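Local coordinates for protein seryl-tRNA synthetase, cytoplasmic (Candida albicans, PDB 3QO8) that attaches serine to tRNA(Ser) in two steps, first activating the amino acid with ATP as Ser-AMP and then transferring it to the acceptor end of the tRNA, at residues V59-I63 with L76-K80; L161-D165 with G177-N182; V217-A222 with Q249-A253. All blocks are in the same frame, centred on the assembly; numbering follows the deposited sequence.

Contact 1: residues V59-I63 with L76-K80; sequences VQKEI and LIAEK
I63 and L76 pack alongside one another, their side chains running in opposite senses, with I63 CG1 lying 3.7 Å from L76 CB. L76 reaches further with its CD1 branch, which ends 3.6 Å from E62 CB and equally close to the backbone N of I63. One turn away, V59 points CG1 across at the backbone: with this branch anti to the V59 nitrogen (chi1 163°), it stops 3.6 Å from L76 O, a carbonyl already used by K80 N within its own helix.

The polar side chains take part through their carbon atoms. K80 bends at its third and fourth torsions, and its CD meets Q60 CG at 3.7 Å, the two chains crossing at about a right angle; the same CD lies 4.0 Å from I63 CD1. E79 is extended and crosses V59 at a slant, its OE2 4.0 Å from V59 CG2. No hydrogen bond links the segments.

The axes of the two five-residue segments approach to 9.7 Å at 154° between their N-to-C directions. Such near-antiparallel packing, far from the catalytic core, belongs to the long two-helix tRNA-binding arm of seryl-tRNA synthetases, here close to its distal turn.

Contact 2: residues L161-D165 with G177-N182; sequences LDGYD and GYFLRN
R181 meets the carboxylate of D162 with the edge of its guanidinium in a salt bridge, the two planes 31° apart. NH2 of R181 donates to D162 OD2 at 2.8 Å, reaching the oxygen on its syn side and 25° out of the carboxylate plane, while a weak bond joins R181 NE to D162 OD1. The bend of the arginine chain at its third torsion (chi3 50°) directs the guanidinium to D162, and on the way CD passes 4.1 Å from D165 CB. D162 ends the helix before it in a Schellman motif, and its backbone oxygen accepts a long but straight bond of 3.3 Å from N182 ND2, in the carbonyl plane.

Beyond the salt bridge the backbones pair as a short antiparallel ladder. R181 N bonds to G163 O at 3.0 Å, although this donor stands well above the carbonyl plane; D165 N reaches F179 O, also at 3.0 Å. Between them Y164 and L180 form a non-hydrogen-bonded pair, with Y164 CB 4.1 Å from L180 CD2. Y178 CB comes to the edge of the Y164 ring, and the Y178 hydroxyl turns elsewhere, to A297 O.

L180 and R181 also pair with a strand of the second subunit, which carries the sheet across the dimer interface. R181 NH1 hydrogen-bonds to Y254 OH of that subunit, whose ring meets F179 edge-to-face.

D162 OD1 has a second cationic partner in K446, and D165 OD2 pairs with R168. With each carboxylate facing positive charge, both aspartates probably remain ionised, and R181, held by D162 and by the other subunit, links the D162 charge cluster to the dimer interface.

Contact 3: residues V217-A222 with Q249-A253; sequences VMAKTA and QPISA
The hydroxyl of S252 is gripped by two partners: it accepts a 2.8 Å bond from T221 OG1 and donates to Q249 O, one turn back in its own helix, at the same length. The serine oxygen sits between its backbone N and carbonyl carbon (chi1 73°), a position from which it reaches back to Q249 O, and it thereby relays the threonine's bond into the helix backbone. The T221 methyl CG2 lies 3.7 Å from the same Q249 O.

These segments join helix 215-218 and the residues after it to helix 248-252 of the class II catalytic core, which begins at E248, right after T246 and S247; all three probably bind serine, by similarity with related enzymes. M218 O accepts from both T221 N and A222 N, which holds the turn that carries T221.

The side chain of M218, bent at its second and third torsions, crosses the amide of Q249 at a slant, with CE 3.5 Å from Q249 OE1 and SD 3.7 Å from Q249 CD. That OE1 is hydrogen-bonded to A245 N, which helps fix the amide, while Q249 NE2 lies 4.1 Å from A222 CB.

At the other end, V217 CG1 touches A253 CB at 3.6 Å. R171 of the second subunit packs on V217 and donates through NH1 to A253 O.

The three contacts follow one another along the chain without overlap. Contact 1 lies in the N-terminal tRNA-binding extension, between helices 30-65 and 74-107, about 56 Å from the centre of the chain. Its centre is about 80 Å from that of contact 2 and 49 Å from that of contact 3, with contacts 1 and 2 on opposite sides of the chain's centre. Contacts 2 and 3 are nearer one another, their closest atoms about 16 Å apart. Both touch the second subunit, and P250 of contact 3 packs on F179 of that subunit, in the partner's copy of contact 2. The long arm thus reaches far from the dimeric catalytic body, consistent with tRNA binding across the dimer.

Contact 1: residues V59-I63 with L76-K80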
loop_
_atom_site.group_PDB
_atom_site.type_symbol
_atom_site.label_atom_id
_atom_site.label_comp_id
_atom_site.label_asym_id
_atom_site.label_seq_id
_atom_site.Cartn_x
_atom_site.Cartn_y
_atom_site.Cartn_z
ATOM N N VAL A 59 2.518 -40.665 -45.985
ATOM C CA VAL A 59 1.214 -41.033 -46.532
ATOM C C VAL A 59 0.644 -39.985 -47.481
ATOM O O VAL A 59 0.207 -40.310 -48.582
ATOM C CB VAL A 59 0.205 -41.336 -45.406
ATOM C CG1 VAL A 59 -1.208 -41.310 -45.928
ATOM C CG2 VAL A 59 0.517 -42.696 -44.779
ATOM N N GLN A 60 0.648 -38.728 -47.057
ATOM C CA GLN A 60 0.105 -37.660 -47.887
ATOM C C GLN A 60 0.987 -37.396 -49.107
ATOM O O GLN A 60 0.516 -36.890 -50.125
ATOM C CB GLN A 60 -0.114 -36.395 -47.059
ATOM C CG GLN A 60 -1.109 -36.605 -45.925
ATOM C CD GLN A 60 -1.181 -35.430 -44.975
ATOM O OE1 GLN A 60 -0.540 -35.423 -43.920
ATOM N NE2 GLN A 60 -1.966 -34.425 -45.340
ATOM N N LYS A 61 2.259 -37.766 -49.008
ATOM C CA LYS A 61 3.171 -37.692 -50.144
ATOM C C LYS A 61 2.900 -38.831 -51.132
ATOM O O LYS A 61 3.250 -38.742 -52.309
ATOM C CB LYS A 61 4.625 -37.730 -49.668
ATOM C CG LYS A 61 5.654 -37.597 -50.780
ATOM C CD LYS A 61 7.065 -37.807 -50.253
ATOM C CE LYS A 61 7.413 -36.799 -49.167
ATOM N NZ LYS A 61 8.784 -37.020 -48.625
ATOM N N GLU A 62 2.281 -39.903 -50.644
ATOM C CA GLU A 62 1.848 -40.999 -51.506
ATOM C C GLU A 62 0.534 -40.630 -52.177
ATOM O O GLU A 62 0.324 -40.913 -53.356
ATOM C CB GLU A 62 1.659 -42.283 -50.699
ATOM C CG GLU A 62 2.584 -43.423 -51.095
ATOM C CD GLU A 62 3.930 -43.354 -50.396
ATOM O OE1 GLU A 62 4.372 -42.235 -50.056
ATOM O OE2 GLU A 62 4.542 -44.423 -50.177
ATOM N N ILE A 63 -0.351 -40.002 -51.409
ATOM C CA ILE A 63 -1.641 -39.554 -51.916
ATOM C C ILE A 63 -1.450 -38.620 -53.110
ATOM O O ILE A 63 -2.238 -38.636 -54.058
ATOM C CB ILE A 63 -2.449 -38.828 -50.821
ATOM C CG1 ILE A 63 -2.783 -39.787 -49.677
ATOM C CG2 ILE A 63 -3.725 -38.228 -51.398
ATOM C CD1 ILE A 63 -3.613 -39.159 -48.576
ATOM N N LEU A 76 -5.413 -44.940 -48.821
ATOM C CA LEU A 76 -4.429 -44.008 -48.290
ATOM C C LEU A 76 -5.134 -42.934 -47.477
ATOM O O LEU A 76 -4.606 -42.454 -46.470
ATOM C CB LEU A 76 -3.621 -43.356 -49.414
ATOM C CG LEU A 76 -2.543 -44.188 -50.109
ATOM C CD1 LEU A 76 -1.753 -43.316 -51.064
ATOM C CD2 LEU A 76 -1.619 -44.817 -49.089
ATOM N N ILE A 77 -6.328 -42.555 -47.924
ATOM C CA ILE A 77 -7.129 -41.558 -47.227
ATOM C C ILE A 77 -7.614 -42.115 -45.903
ATOM O O ILE A 77 -7.573 -41.435 -44.878
ATOM C CB ILE A 77 -8.343 -41.126 -48.071
ATOM C CG1 ILE A 77 -7.880 -40.328 -49.287
ATOM C CG2 ILE A 77 -9.316 -40.294 -47.242
ATOM C CD1 ILE A 77 -8.996 -40.031 -50.272
ATOM N N ALA A 78 -8.064 -43.364 -45.934
ATOM C CA ALA A 78 -8.543 -44.034 -44.736
ATOM C C ALA A 78 -7.447 -44.118 -43.677
ATOM O O ALA A 78 -7.731 -44.061 -42.483
ATOM C CB ALA A 78 -9.060 -45.417 -45.077
ATOM N N GLU A 79 -6.199 -44.256 -44.119
ATOM C CA GLU A 79 -5.069 -44.347 -43.198
ATOM C C GLU A 79 -4.665 -42.970 -42.692
ATOM O O GLU A 79 -4.294 -42.807 -41.532
ATOM C CB GLU A 79 -3.871 -45.019 -43.864
ATOM C CG GLU A 79 -2.638 -45.065 -42.975
ATOM C CD GLU A 79 -1.540 -45.939 -43.543
ATOM O OE1 GLU A 79 -0.683 -46.402 -42.755
ATOM O OE2 GLU A 79 -1.535 -46.162 -44.775
ATOM N N LYS A 80 -4.725 -41.978 -43.570
ATOM C CA LYS A 80 -4.429 -40.614 -43.165
ATOM C C LYS A 80 -5.361 -40.224 -42.025
ATOM O O LYS A 80 -4.916 -39.710 -40.993
ATOM C CB LYS A 80 -4.600 -39.654 -44.343
ATOM C CG LYS A 80 -4.251 -38.212 -44.022
ATOM C CD LYS A 80 -4.643 -37.287 -45.163
ATOM C CE LYS A 80 -6.149 -37.308 -45.404
ATOM N NZ LYS A 80 -6.891 -36.487 -44.407
#

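Contact 2: residues L161-D165 with G177-N182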
loop_
_atom_site.group_PDB
_atom_site.type_symbol
_atom_site.label_atom_id
_atom_site.label_comp_id
_atom_site.label_asym_id
_atom_site.label_seq_id
_atom_site.Cartn_x
_atom_site.Cartn_y
_atom_site.Cartn_z
ATOM N N LEU A 161 6.186 7.761 24.202
ATOM C CA LEU A 161 6.666 8.803 23.298
ATOM C C LEU A 161 5.531 9.438 22.493
ATOM O O LEU A 161 5.743 10.401 21.758
ATOM C CB LEU A 161 7.718 8.237 22.333
ATOM C CG LEU A 161 9.054 7.814 22.955
ATOM C CD1 LEU A 161 9.938 7.087 21.941
ATOM C CD2 LEU A 161 9.774 9.030 23.532
ATOM N N ASP A 162 4.328 8.893 22.639
ATOM C CA ASP A 162 3.206 9.278 21.790
ATOM C C ASP A 162 3.614 9.119 20.318
ATOM O O ASP A 162 3.395 10.015 19.507
ATOM C CB ASP A 162 2.788 10.724 22.064
ATOM C CG ASP A 162 1.444 11.074 21.443
ATOM O OD1 ASP A 162 0.604 10.158 21.259
ATOM O OD2 ASP A 162 1.230 12.273 21.145
ATOM N N GLY A 163 4.213 7.980 19.986
ATOM C CA GLY A 163 4.744 7.767 18.648
ATOM C C GLY A 163 3.915 6.842 17.778
ATOM O O GLY A 163 4.259 6.577 16.627
ATOM N N TYR A 164 2.840 6.298 18.333
ATOM C CA TYR A 164 1.916 5.514 17.517
ATOM C C TYR A 164 0.588 5.409 18.223
ATOM O O TYR A 164 0.480 5.782 19.391
ATOM C CB TYR A 164 2.489 4.134 17.145
ATOM C CG TYR A 164 2.206 2.987 18.095
ATOM C CD1 TYR A 164 1.753 1.770 17.604
ATOM C CD2 TYR A 164 2.430 3.098 19.470
ATOM C CE1 TYR A 164 1.502 0.693 18.443
ATOM C CE2 TYR A 164 2.183 2.011 20.329
ATOM C CZ TYR A 164 1.715 0.814 19.801
ATOM O OH TYR A 164 1.452 -0.278 20.612
ATOM N N ASP A 165 -0.421 4.934 17.500
ATOM C CA ASP A 165 -1.760 4.827 18.041
ATOM C C ASP A 165 -2.373 3.482 17.668
ATOM O O ASP A 165 -2.984 3.339 16.604
ATOM C CB ASP A 165 -2.637 5.955 17.497
ATOM C CG ASP A 165 -3.839 6.226 18.376
ATOM O OD1 ASP A 165 -4.423 5.252 18.920
ATOM O OD2 ASP A 165 -4.187 7.416 18.530
ATOM N N GLY A 177 -3.764 -3.127 13.491
ATOM C CA GLY A 177 -3.798 -1.851 12.784
ATOM C C GLY A 177 -3.137 -0.749 13.584
ATOM O O GLY A 177 -3.226 -0.755 14.797
ATOM N N TYR A 178 -2.492 0.213 12.920
ATOM C CA TYR A 178 -1.842 1.306 13.643
ATOM C C TYR A 178 -1.681 2.549 12.792
ATOM O O TYR A 178 -1.591 2.465 11.562
ATOM C CB TYR A 178 -0.448 0.892 14.141
ATOM C CG TYR A 178 0.527 0.566 13.021
ATOM C CD1 TYR A 178 1.476 1.495 12.600
ATOM C CD2 TYR A 178 0.494 -0.671 12.385
ATOM C CE1 TYR A 178 2.368 1.194 11.572
ATOM C CE2 TYR A 178 1.382 -0.979 11.364
ATOM C CZ TYR A 178 2.314 -0.047 10.963
ATOM O OH TYR A 178 3.200 -0.366 9.955
ATOM N N PHE A 179 -1.643 3.695 13.467
ATOM C CA PHE A 179 -1.133 4.933 12.884
ATOM C C PHE A 179 0.236 5.156 13.506
ATOM O O PHE A 179 0.426 4.829 14.674
ATOM C CB PHE A 179 -1.990 6.119 13.308
ATOM C CG PHE A 179 -3.361 6.157 12.692
ATOM C CD1 PHE A 179 -3.673 7.121 11.733
ATOM C CD2 PHE A 179 -4.350 5.267 13.097
ATOM C CE1 PHE A 179 -4.941 7.182 11.170
ATOM C CE2 PHE A 179 -5.621 5.318 12.541
ATOM C CZ PHE A 179 -5.922 6.280 11.570
ATOM N N LEU A 180 1.178 5.732 12.757
ATOM C CA LEU A 180 2.387 6.270 13.382
ATOM C C LEU A 180 2.157 7.752 13.633
ATOM O O LEU A 180 1.448 8.396 12.860
ATOM C CB LEU A 180 3.609 6.068 12.480
ATOM C CG LEU A 180 3.970 4.606 12.216
ATOM C CD1 LEU A 180 5.130 4.549 11.233
ATOM C CD2 LEU A 180 4.333 3.880 13.526
ATOM N N ARG A 181 2.734 8.296 14.707
ATOM C CA ARG A 181 2.499 9.701 15.076
ATOM C C ARG A 181 3.801 10.403 15.420
ATOM O O ARG A 181 4.692 9.790 16.018
ATOM C CB ARG A 181 1.635 9.791 16.347
ATOM C CG ARG A 181 0.182 9.463 16.209
ATOM C CD ARG A 181 -0.486 9.478 17.594
ATOM N NE ARG A 181 -0.165 10.699 18.338
ATOM C CZ ARG A 181 -0.901 11.810 18.340
ATOM N NH1 ARG A 181 -2.033 11.886 17.638
ATOM N NH2 ARG A 181 -0.502 12.850 19.056
ATOM N N ASN A 182 3.903 11.687 15.080
ATOM C CA ASN A 182 5.040 12.481 15.532
ATOM C C ASN A 182 6.355 11.784 15.208
ATOM O O ASN A 182 6.630 11.453 14.054
ATOM C CB ASN A 182 4.961 12.702 17.050
ATOM C CG ASN A 182 3.779 13.556 17.459
ATOM O OD1 ASN A 182 3.569 14.625 16.900
ATOM N ND2 ASN A 182 3.002 13.091 18.453
#

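Contact 3: residues V217-A222 with Q249-A253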
loop_
_atom_site.group_PDB
_atom_site.type_symbol
_atom_site.label_atom_id
_atom_site.label_comp_id
_atom_site.label_asym_id
_atom_site.label_seq_id
_atom_site.Cartn_x
_atom_site.Cartn_y
_atom_site.Cartn_z
ATOM N N VAL A 217 2.350 -13.112 -12.803
ATOM C CA VAL A 217 3.731 -12.792 -12.463
ATOM C C VAL A 217 4.052 -13.206 -11.021
ATOM O O VAL A 217 5.123 -13.760 -10.742
ATOM C CB VAL A 217 4.050 -11.284 -12.658
ATOM C CG1 VAL A 217 5.550 -11.059 -12.634
ATOM C CG2 VAL A 217 3.471 -10.784 -13.964
ATOM N N MET A 218 3.131 -12.936 -10.104
ATOM C CA MET A 218 3.358 -13.288 -8.704
ATOM C C MET A 218 3.573 -14.797 -8.591
ATOM O O MET A 218 4.462 -15.272 -7.877
ATOM C CB MET A 218 2.177 -12.832 -7.830
ATOM C CG MET A 218 2.293 -13.236 -6.357
ATOM S SD MET A 218 3.686 -12.477 -5.481
ATOM C CE MET A 218 2.940 -10.894 -5.063
ATOM N N ALA A 219 2.768 -15.548 -9.330
ATOM C CA ALA A 219 2.835 -17.004 -9.295
ATOM C C ALA A 219 4.209 -17.526 -9.724
ATOM O O ALA A 219 4.587 -18.638 -9.370
ATOM C CB ALA A 219 1.727 -17.604 -10.157
ATOM N N LYS A 220 4.972 -16.723 -10.462
ATOM C CA LYS A 220 6.295 -17.175 -10.897
ATOM C C LYS A 220 7.386 -16.949 -9.846
ATOM O O LYS A 220 8.502 -17.461 -9.971
ATOM C CB LYS A 220 6.700 -16.529 -12.222
ATOM C CG LYS A 220 5.835 -16.931 -13.420
ATOM C CD LYS A 220 6.544 -16.590 -14.725
ATOM C CE LYS A 220 5.647 -16.768 -15.943
ATOM N NZ LYS A 220 5.077 -15.467 -16.405
ATOM N N THR A 221 7.079 -16.195 -8.802
ATOM C CA THR A 221 8.116 -15.925 -7.819
ATOM C C THR A 221 7.748 -16.306 -6.382
ATOM O O THR A 221 8.632 -16.492 -5.549
ATOM C CB THR A 221 8.623 -14.469 -7.911
ATOM O OG1 THR A 221 9.805 -14.314 -7.103
ATOM C CG2 THR A 221 7.534 -13.478 -7.497
ATOM N N ALA A 222 6.454 -16.447 -6.103
ATOM C CA ALA A 222 5.992 -16.857 -4.777
ATOM C C ALA A 222 5.570 -18.326 -4.768
ATOM O O ALA A 222 5.026 -18.830 -5.756
ATOM C CB ALA A 222 4.836 -15.975 -4.321
ATOM N N GLN A 249 9.498 -9.667 -4.342
ATOM C CA GLN A 249 8.601 -10.236 -5.338
ATOM C C GLN A 249 8.601 -9.461 -6.667
ATOM O O GLN A 249 8.959 -10.023 -7.706
ATOM C CB GLN A 249 7.208 -10.442 -4.747
ATOM C CG GLN A 249 7.180 -11.658 -3.816
ATOM C CD GLN A 249 6.076 -11.605 -2.762
ATOM O OE1 GLN A 249 5.428 -10.578 -2.559
ATOM N NE2 GLN A 249 5.866 -12.725 -2.083
ATOM N N PRO A 250 8.230 -8.167 -6.644
ATOM C CA PRO A 250 8.230 -7.461 -7.938
ATOM C C PRO A 250 9.645 -7.212 -8.487
ATOM O O PRO A 250 9.853 -7.243 -9.695
ATOM C CB PRO A 250 7.505 -6.128 -7.633
ATOM C CG PRO A 250 7.659 -5.915 -6.133
ATOM C CD PRO A 250 7.690 -7.348 -5.542
ATOM N N ILE A 251 10.615 -6.991 -7.612
ATOM C CA ILE A 251 11.965 -6.723 -8.080
ATOM C C ILE A 251 12.589 -7.981 -8.697
ATOM O O ILE A 251 13.367 -7.898 -9.643
ATOM C CB ILE A 251 12.844 -6.120 -6.951
ATOM C CG1 ILE A 251 12.271 -4.758 -6.531
ATOM C CG2 ILE A 251 14.312 -6.021 -7.411
ATOM C CD1 ILE A 251 13.008 -4.042 -5.373
ATOM N N SER A 252 12.240 -9.158 -8.181
ATOM C CA SER A 252 12.749 -10.387 -8.783
ATOM C C SER A 252 12.227 -10.514 -10.219
ATOM O O SER A 252 12.902 -11.060 -11.088
ATOM C CB SER A 252 12.378 -11.631 -7.957
ATOM O OG SER A 252 10.999 -11.949 -8.087
ATOM N N ALA A 253 11.028 -9.988 -10.471
ATOM C CA ALA A 253 10.443 -10.067 -11.812
ATOM C C ALA A 253 10.863 -8.904 -12.710
ATOM O O ALA A 253 10.509 -8.872 -13.883
ATOM C CB ALA A 253 8.930 -10.131 -11.729
#